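Local coordinates for protein vanadium-dependent bromoperoxidase (Corallina officinalis, PDB 1QHB) that catalyses the vanadate-dependent halogenation of organic substrates, using hydrogen peroxide and bromide, as a dodecamer of identical subunits, at residues P153-I156 with A157-A160. Residues are numbered along the deposited sequence; the frame is centred on the assembly and turned at random.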
ATOM      1  N   PRO A 153     -22.140 -47.905  19.683  1.00 19.44           N
ATOM      2  CA  PRO A 153     -21.382 -49.161  19.802  1.00 18.14           C
ATOM      3  C   PRO A 153     -19.948 -48.831  20.182  1.00 17.04           C
ATOM      4  O   PRO A 153     -19.320 -49.468  21.045  1.00 17.22           O
ATOM      5  CB  PRO A 153     -21.444 -49.753  18.398  1.00 19.54           C
ATOM      6  CG  PRO A 153     -22.722 -49.202  17.840  1.00 21.06           C
ATOM      7  CD  PRO A 153     -22.788 -47.771  18.355  1.00 19.05           C
ATOM      8  N   GLU A 154     -19.364 -47.799  19.550  1.00 15.21           N
ATOM      9  CA  GLU A 154     -18.012 -47.397  19.874  1.00 12.31           C
ATOM     10  C   GLU A 154     -17.721 -47.162  21.367  1.00 14.45           C
ATOM     11  O   GLU A 154     -16.719 -47.597  21.977  1.00 11.86           O
ATOM     12  CB  GLU A 154     -17.603 -46.140  19.133  1.00 12.45           C
ATOM     13  CG  GLU A 154     -16.085 -45.925  19.214  1.00 13.41           C
ATOM     14  CD  GLU A 154     -15.555 -44.874  18.252  1.00 17.01           C
ATOM     15  OE1 GLU A 154     -16.384 -44.210  17.587  1.00 13.10           O
ATOM     16  OE2 GLU A 154     -14.332 -44.781  18.197  1.00 10.62           O
ATOM     17  N   LEU A 155     -18.609 -46.403  22.025  1.00 14.22           N
ATOM     18  CA  LEU A 155     -18.424 -46.049  23.435  1.00 15.37           C
ATOM     19  C   LEU A 155     -18.589 -47.294  24.288  1.00 15.08           C
ATOM     20  O   LEU A 155     -17.871 -47.547  25.283  1.00 18.17           O
ATOM     21  CB  LEU A 155     -19.417 -44.940  23.779  1.00 11.34           C
ATOM     22  CG  LEU A 155     -19.421 -44.276  25.153  1.00 16.82           C
ATOM     23  CD1 LEU A 155     -20.214 -45.123  26.140  1.00 12.50           C
ATOM     24  CD2 LEU A 155     -18.033 -44.069  25.719  1.00 10.87           C
ATOM     25  N   ILE A 156     -19.563 -48.133  23.900  1.00 14.66           N
ATOM     26  CA  ILE A 156     -19.768 -49.394  24.611  1.00 15.00           C
ATOM     27  C   ILE A 156     -18.458 -50.181  24.636  1.00 14.82           C
ATOM     28  O   ILE A 156     -17.999 -50.601  25.710  1.00 15.34           O
ATOM     29  CB  ILE A 156     -20.900 -50.206  23.985  1.00 18.63           C
ATOM     30  CG1 ILE A 156     -22.233 -49.471  24.167  1.00 15.19           C
ATOM     31  CG2 ILE A 156     -20.945 -51.599  24.617  1.00 13.73           C
ATOM     32  CD1 ILE A 156     -23.313 -50.047  23.279  1.00 17.72           C
ATOM     33  N   ALA A 157     -17.864 -50.384  23.455  1.00 12.67           N
ATOM     34  CA  ALA A 157     -16.577 -51.059  23.395  1.00 11.27           C
ATOM     35  C   ALA A 157     -15.483 -50.311  24.138  1.00 13.27           C
ATOM     36  O   ALA A 157     -14.577 -50.969  24.617  1.00 14.66           O
ATOM     37  CB  ALA A 157     -16.116 -51.160  21.926  1.00 10.28           C
ATOM     38  N   GLU A 158     -15.385 -48.986  24.117  1.00 13.66           N
ATOM     39  CA  GLU A 158     -14.380 -48.241  24.825  1.00 13.23           C
ATOM     40  C   GLU A 158     -14.539 -48.464  26.335  1.00 13.73           C
ATOM     41  O   GLU A 158     -13.489 -48.589  26.999  1.00 13.16           O
ATOM     42  CB  GLU A 158     -14.551 -46.734  24.534  1.00  7.45           C
ATOM     43  CG  GLU A 158     -13.985 -46.419  23.120  1.00 11.63           C
ATOM     44  CD  GLU A 158     -13.981 -44.953  22.801  1.00 14.58           C
ATOM     45  OE1 GLU A 158     -14.742 -44.134  23.395  1.00 12.41           O
ATOM     46  OE2 GLU A 158     -13.191 -44.554  21.920  1.00 13.89           O
ATOM     47  N   MET A 159     -15.777 -48.409  26.848  1.00 11.15           N
ATOM     48  CA  MET A 159     -15.970 -48.623  28.281  1.00 13.09           C
ATOM     49  C   MET A 159     -15.638 -50.060  28.690  1.00 13.44           C
ATOM     50  O   MET A 159     -14.939 -50.272  29.683  1.00 15.62           O
ATOM     51  CB  MET A 159     -17.368 -48.276  28.767  1.00  9.81           C
ATOM     52  CG  MET A 159     -17.658 -46.791  28.828  1.00 11.77           C
ATOM     53  SD  MET A 159     -16.432 -45.866  29.759  1.00 11.37           S
ATOM     54  CE  MET A 159     -16.723 -46.375  31.435  1.00  6.56           C
ATOM     55  N   ALA A 160     -16.014 -51.046  27.891  1.00 14.41           N
ATOM     56  CA  ALA A 160     -15.700 -52.457  28.197  1.00 13.06           C
ATOM     57  C   ALA A 160     -14.197 -52.616  28.327  1.00 12.85           C
ATOM     58  O   ALA A 160     -13.705 -53.195  29.292  1.00 14.13           O
ATOM     59  CB  ALA A 160     -16.177 -53.399  27.100  1.00  9.45           C
TER
HETATM   60  O   HOH W   1     -12.763 -46.089  19.835  1.00 13.14           O
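E158 and E154 face each other one turn apart in the first two turns of the alpha-helix 153-167, whose i to i+4 bonding is evident from E158 N to E154 O at 2.9 Å. E158 folds back toward the start of the helix because CG lies anti to its carbonyl carbon (chi1 -77°). Followed outward, CB rests near the carbonyl oxygens of E154 and L155, E158 CG comes within 3.2 Å of E154 O, and CD also lies over that oxygen. Beyond CG the chain is extended and delivers a carboxylate whose E158 OE1 lies 4.0 Å from L155 CD2 and is salt-bridged to R404. E158 OE2 stands 3.9 Å from E154 OE2, with the two carboxylate planes turned 54° apart. One water donates to both oxygens, E154 OE2 and E158 OE2, 2.6 Å from each, and so bridges the two like charges; R213, salt-bridged to E154 OE2, and S554, hydrogen-bonded to E158 OE2, give each oxygen a further partner. With an alanine here in place of E158, R404 would probably lose its carboxylate mate, and S554 and the water would each lose a partner. The E158 side chain lies about 9 Å from that of H551, a probable vanadate ligand, which puts this buried helix start near the cofactor pocket. On the neighbouring flank, L155 and M159 run side by side, and L155 CD1 meets M159 CG at 4.1 Å.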